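Local atomic coordinates of outer surface protein (PDB entry 1X7F), a protein that is of unknown function but probably hydrolyses 6-phospho-N-acetylmuramic acid-containing sugars during recovery of cell-wall material. Residues 128-131 and 132-136; 293-296 and 297-301; 307-310 and 311-315. One frame throughout, in Å; residues are numbered along the deposited sequence. Where two conformers were deposited one is given.

Interaction 1 (128-131 and 132-136); sequences GLTE and AKMTN
L129 and K133, one turn apart, cross at a slant on the short helix 129-134, which links strands 119-122 and 142-146 in a beta-alpha-beta unit of the eight-stranded parallel sheet, probably a TIM-type barrel. The lysine chain bends at chi2 and chi3 (117° and 88°) and doubles back over the leucine, so that K133 NZ comes to 3.6 Å from L129 CG and K133 CD to 3.3 Å from L129 O. On another flank, M134 rises beside T130: its CG sits 3.3 Å from T130 O, and the sulfur continues past the T130 methyl toward strand 119-122, where M134 meets I120 and L122. G128 is the N-cap residue, and its carbonyl O takes the first helical bond, from A132 N at 3.2 Å. E131 folds back from the helix, its CG beside its own backbone N; OE1 receives a weak bond from G128 N, while OE2 is held by Y153 OH and F126 N, which together fix the buried carboxylate. T130 OG1 bonds D127. At the far end, E131 O accepts T135 N, and the methyl T135 CG2 lies 3.2 Å from that same oxygen. T135 OG1 turns back along the chain and donates to A132 O at 2.6 Å.

Interaction 2 (293-296 and 297-301); sequences HVRR and GDITE
R295 and R296 leave strand 293-294 in extended conformation, and the chain then turns over at G297 and D298 before running on through I299 and T300. D298 is the centre of an inverse gamma turn. Water 2 bridges the bend, donating to R296 O at 2.9 Å and weakly to D298 O. Outside the bend, R296 and D298 form a salt bridge. R296 NE points at D298 OD1 over 2.8 Å, nearly straight at 170°, and uses the syn lone pair of that oxygen within the guanidinium plane; NH2 reaches OD2 only weakly, and the guanidinium and carboxylate planes stand 37° apart, short of a flat two-bond pairing. The bend belongs to the connection between strands 293-294 and 303-306, the two outermost strands of the mixed sheet in the C-terminal part of the chain. R295 reaches across the inside of the bend with its chain extended from CG to NE, which carries the guanidinium to I299 and T300. I299 CG2 lies over one guanidinium face, 3.7 Å from R295 NE and offset toward the rim. At the guanidinium edge, R295 NH1 gives T300 O a weak, bent bond of 2.7 Å, NH2 bonds V375 O, and R295 NE donates to water 1 at 2.8 Å.

Interaction 3 (307-310 and 311-315); sequences TEVR and KKYKD
From T307 the backbone starts to coil toward K311, though T307 O and K311 N stay 4.3 Å apart. E308 makes the polar contact: its carboxylate lies alongside the end of K311, both side chains pointing the same way, and K311 NZ forms a salt bridge with E308 OE2 at 2.7 Å. The ammonium approaches from above the carboxylate plane, 58° out of it. Bends in both chains bring the charges together, at chi2 of E308 and at chi3 and chi4 of K311. In the backbone of the same pair, K311 N gives E308 O a weak bond of 3.5 Å. V309 comes next, at the start of helix 309-313, a short and weakly bonded helix that follows edge strand 303-306 and packs against helix 282-289. V309 O receives weak bonds from both K312 N and Y313 N, the former at 3.2 Å, and it also lies in the plane of the Y313 ring, 3.2 Å from CD1 at the ring edge. V309 CG1 touches the same ring carbon at 3.8 Å as the two side chains cross. The ring then packs on V283, R286 and A287, and Y313 OH bonds E291. In one of its two conformers, R310 directs its guanidinium away from this turn, where NH1 bonds K340 O. The R310 carbonyl points on along the helix, and R310 O lies 3.1 Å from K314 CB, at the root of the extended lysine chain.

Interaction 1 lies in the N-terminal family region, whereas interactions 2 and 3 share the C-terminal one. The centre of interaction 1 is about 46 Å from that of interaction 2 and about 57 Å from that of interaction 3, which lies across the chain's centre from it. Interactions 2 and 3 touch, their centres about 15 Å apart: R296 CD packs on T307 OG1 at 3.3 Å, and H293 ND1 meets V309 CG2 at 3.6 Å. R296 NH1 and R310 NH2, which carry like charges, come within 4.1 Å in one of the two R310 conformers. Strand 303-306 joins the two along the chain. No active site is established for this protein, and none of the three contacts can be assigned to one.

Interaction 1 (128-131 and 132-136)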
# COMPACT_ATOMS: atom_id res chain seq x y z
N GLY A 128 -5.45 -10.88 26.54
CA GLY A 128 -4.08 -11.16 26.09
C GLY A 128 -3.68 -12.61 26.27
O GLY A 128 -2.97 -13.17 25.43
N LEU A 129 -4.12 -13.22 27.37
CA LEU A 129 -3.86 -14.62 27.65
C LEU A 129 -4.55 -15.55 26.65
O LEU A 129 -3.95 -16.52 26.19
CB LEU A 129 -4.27 -14.97 29.10
CG LEU A 129 -3.99 -16.36 29.66
CD1 LEU A 129 -2.50 -16.69 29.69
CD2 LEU A 129 -4.58 -16.48 31.06
N THR A 130 -5.81 -15.24 26.32
CA THR A 130 -6.59 -16.03 25.37
C THR A 130 -5.91 -16.07 24.00
O THR A 130 -5.80 -17.14 23.40
CB THR A 130 -8.03 -15.48 25.26
OG1 THR A 130 -8.65 -15.47 26.55
CG2 THR A 130 -8.92 -16.44 24.47
N GLU A 131 -5.48 -14.90 23.53
CA GLU A 131 -4.72 -14.76 22.29
C GLU A 131 -3.47 -15.64 22.29
O GLU A 131 -3.24 -16.39 21.34
CB GLU A 131 -4.31 -13.29 22.07
CG GLU A 131 -5.43 -12.37 21.60
CD GLU A 131 -6.25 -11.77 22.74
OE1 GLU A 131 -6.36 -12.38 23.82
OE2 GLU A 131 -6.79 -10.66 22.55
N ALA A 132 -2.69 -15.54 23.37
CA ALA A 132 -1.48 -16.34 23.57
C ALA A 132 -1.71 -17.84 23.37
O ALA A 132 -0.92 -18.50 22.65
CB ALA A 132 -0.89 -16.08 24.95
N LYS A 133 -2.78 -18.37 24.01
CA LYS A 133 -3.11 -19.80 23.92
C LYS A 133 -3.56 -20.23 22.53
O LYS A 133 -3.37 -21.38 22.13
CB LYS A 133 -4.17 -20.20 24.95
CG LYS A 133 -3.61 -20.54 26.33
CD LYS A 133 -4.10 -19.58 27.40
CE LYS A 133 -5.42 -20.07 28.01
NZ LYS A 133 -6.19 -18.93 28.58
N MET A 134 -4.17 -19.29 21.80
CA MET A 134 -4.65 -19.56 20.44
C MET A 134 -3.51 -19.73 19.43
O MET A 134 -3.66 -20.45 18.43
CB MET A 134 -5.61 -18.46 19.99
CG MET A 134 -6.97 -18.52 20.66
SD MET A 134 -7.96 -17.05 20.33
CE MET A 134 -8.59 -17.41 18.68
N THR A 135 -2.37 -19.08 19.70
CA THR A 135 -1.19 -19.19 18.83
C THR A 135 -0.56 -20.58 18.90
O THR A 135 0.24 -20.95 18.03
CB THR A 135 -0.13 -18.11 19.18
OG1 THR A 135 0.44 -18.36 20.47
CG2 THR A 135 -0.76 -16.74 19.34
N ASN A 136 -0.93 -21.35 19.93
CA ASN A 136 -0.48 -22.74 20.09
C ASN A 136 -1.47 -23.76 19.53
O ASN A 136 -1.42 -24.94 19.90
CB ASN A 136 -0.18 -23.05 21.57
CG ASN A 136 0.87 -22.12 22.17
OD1 ASN A 136 1.87 -21.60 21.40
ND2 ASN A 136 0.68 -21.91 23.57

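Interaction 2 (293-296 and 297-301)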
# COMPACT_ATOMS: atom_id res chain seq x y z
N HIS A 293 16.76 7.17 -9.46
CA HIS A 293 17.13 8.38 -8.76
C HIS A 293 17.37 8.13 -7.29
O HIS A 293 16.75 7.25 -6.69
CB HIS A 293 16.06 9.45 -8.96
CG HIS A 293 15.82 9.79 -10.39
ND1 HIS A 293 16.71 10.52 -11.15
CD2 HIS A 293 14.80 9.45 -11.23
CE1 HIS A 293 16.25 10.63 -12.38
NE2 HIS A 293 15.10 9.99 -12.46
N VAL A 294 18.31 8.88 -6.71
CA VAL A 294 18.58 8.82 -5.28
C VAL A 294 18.57 10.27 -4.81
O VAL A 294 19.22 11.11 -5.43
CB VAL A 294 19.96 8.16 -4.96
CG1 VAL A 294 20.25 8.22 -3.44
CG2 VAL A 294 20.00 6.73 -5.44
N ARG A 295 17.80 10.56 -3.77
CA ARG A 295 17.89 11.86 -3.10
C ARG A 295 19.20 11.90 -2.34
O ARG A 295 19.41 11.11 -1.42
CB ARG A 295 16.72 12.09 -2.14
CG ARG A 295 16.65 13.52 -1.61
CD ARG A 295 15.44 13.83 -0.72
NE ARG A 295 15.36 15.27 -0.41
CZ ARG A 295 14.53 15.81 0.48
NH1 ARG A 295 14.54 17.12 0.68
NH2 ARG A 295 13.68 15.05 1.16
N ARG A 296 20.10 12.82 -2.72
CA ARG A 296 21.36 12.95 -1.99
C ARG A 296 21.08 13.25 -0.51
O ARG A 296 20.27 14.15 -0.18
CB ARG A 296 22.31 13.98 -2.61
CG ARG A 296 23.78 13.69 -2.24
CD ARG A 296 24.81 14.59 -2.93
NE ARG A 296 24.81 15.96 -2.40
CZ ARG A 296 25.34 17.01 -3.01
NH1 ARG A 296 25.91 16.88 -4.21
NH2 ARG A 296 25.30 18.20 -2.44
N GLY A 297 21.75 12.50 0.35
CA GLY A 297 21.52 12.52 1.79
C GLY A 297 21.60 13.84 2.54
O GLY A 297 20.92 13.99 3.56
N ASP A 298 22.43 14.78 2.07
CA ASP A 298 22.43 16.13 2.65
C ASP A 298 21.34 16.97 1.99
O ASP A 298 21.56 17.70 1.01
CB ASP A 298 23.82 16.78 2.56
CG ASP A 298 24.33 16.92 1.13
OD1 ASP A 298 23.82 16.24 0.22
OD2 ASP A 298 25.25 17.70 0.83
N ILE A 299 20.14 16.85 2.54
CA ILE A 299 18.93 17.36 1.92
C ILE A 299 18.76 18.88 1.97
O ILE A 299 19.39 19.57 2.76
CB ILE A 299 17.69 16.67 2.56
CG1 ILE A 299 17.55 17.07 4.03
CG2 ILE A 299 17.75 15.12 2.35
CD1 ILE A 299 16.24 16.61 4.69
N THR A 300 17.90 19.37 1.09
CA THR A 300 17.36 20.72 1.18
C THR A 300 15.83 20.58 1.18
O THR A 300 15.30 19.66 0.54
CB THR A 300 17.85 21.56 -0.00
OG1 THR A 300 16.89 22.59 -0.30
CG2 THR A 300 17.90 20.71 -1.29
N GLU A 301 15.14 21.47 1.88
CA GLU A 301 13.67 21.38 1.97
C GLU A 301 12.97 21.92 0.72
O GLU A 301 11.76 21.77 0.57
CB GLU A 301 13.13 22.07 3.23
CG GLU A 301 13.34 23.59 3.28
CD GLU A 301 12.96 24.18 4.63
OE1 GLU A 301 12.04 23.62 5.28
OE2 GLU A 301 13.56 25.20 5.06
O HOH W 1 17.19 17.17 -1.28
O HOH W 2 19.59 16.66 -1.57

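Interaction 3 (307-310 and 311-315)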
# COMPACT_ATOMS: atom_id res chain seq x y z
N THR A 307 21.58 13.95 -7.85
CA THR A 307 22.89 14.50 -8.23
C THR A 307 23.78 13.58 -9.05
O THR A 307 24.60 14.06 -9.82
CB THR A 307 23.67 15.00 -6.99
OG1 THR A 307 23.71 13.97 -5.99
CG2 THR A 307 22.95 16.20 -6.33
N GLU A 308 23.61 12.27 -8.88
CA GLU A 308 24.32 11.29 -9.70
C GLU A 308 23.94 11.33 -11.19
O GLU A 308 24.72 10.92 -12.04
CB GLU A 308 24.14 9.87 -9.14
CG GLU A 308 24.70 9.67 -7.74
CD GLU A 308 26.23 9.70 -7.72
OE1 GLU A 308 26.87 8.69 -8.14
OE2 GLU A 308 26.79 10.73 -7.28
N VAL A 309 22.75 11.83 -11.49
CA VAL A 309 22.27 11.97 -12.88
C VAL A 309 23.14 12.89 -13.73
O VAL A 309 23.37 12.62 -14.90
CB VAL A 309 20.77 12.44 -12.92
CG1 VAL A 309 20.44 13.27 -14.16
CG2 VAL A 309 19.85 11.24 -12.83
N ARG A 310 23.64 13.98 -13.13
CA ARG A 310 24.38 15.01 -13.87
C ARG A 310 25.80 14.62 -14.27
O ARG A 310 26.47 15.36 -14.99
CB ARG A 310 24.37 16.36 -13.13
CG ARG A 310 25.39 16.51 -12.03
CD ARG A 310 25.17 17.73 -11.14
NE ARG A 310 25.65 17.49 -9.79
CZ ARG A 310 26.81 17.93 -9.31
NH1 ARG A 310 27.62 18.66 -10.06
NH2 ARG A 310 27.15 17.65 -8.06
N LYS A 311 26.27 13.47 -13.79
CA LYS A 311 27.52 12.89 -14.26
C LYS A 311 27.36 12.24 -15.64
O LYS A 311 28.25 12.33 -16.48
CB LYS A 311 28.03 11.85 -13.27
CG LYS A 311 28.81 12.43 -12.10
CD LYS A 311 29.74 11.37 -11.49
CE LYS A 311 28.96 10.36 -10.65
NZ LYS A 311 28.11 11.07 -9.65
N LYS A 312 26.21 11.60 -15.86
CA LYS A 312 25.92 10.95 -17.13
C LYS A 312 25.45 11.92 -18.20
O LYS A 312 25.57 11.63 -19.39
CB LYS A 312 24.86 9.86 -16.96
CG LYS A 312 25.29 8.70 -16.08
CD LYS A 312 24.09 7.85 -15.66
CE LYS A 312 23.75 6.81 -16.70
NZ LYS A 312 24.88 5.84 -16.89
N TYR A 313 24.93 13.07 -17.79
CA TYR A 313 24.26 13.98 -18.72
C TYR A 313 24.96 15.32 -18.94
O TYR A 313 24.46 16.16 -19.68
CB TYR A 313 22.78 14.15 -18.33
CG TYR A 313 21.98 12.87 -18.57
CD1 TYR A 313 21.73 11.97 -17.53
CD2 TYR A 313 21.52 12.54 -19.84
CE1 TYR A 313 21.02 10.78 -17.75
CE2 TYR A 313 20.80 11.36 -20.08
CZ TYR A 313 20.55 10.49 -19.03
OH TYR A 313 19.85 9.33 -19.26
N LYS A 314 26.13 15.49 -18.33
CA LYS A 314 26.82 16.78 -18.34
C LYS A 314 27.41 17.13 -19.72
O LYS A 314 27.68 18.30 -20.00
CB LYS A 314 27.91 16.82 -17.27
CG LYS A 314 29.02 15.82 -17.46
CD LYS A 314 30.17 16.15 -16.56
CE LYS A 314 31.17 15.03 -16.53
NZ LYS A 314 32.52 15.55 -16.14
N ASP A 315 27.60 16.11 -20.55
CA ASP A 315 28.10 16.26 -21.92
C ASP A 315 27.00 16.62 -22.90
O ASP A 315 27.29 16.93 -24.05
CB ASP A 315 28.74 14.96 -22.40
CG ASP A 315 30.05 14.63 -21.70
OD1 ASP A 315 30.86 15.56 -21.46
OD2 ASP A 315 30.34 13.45 -21.38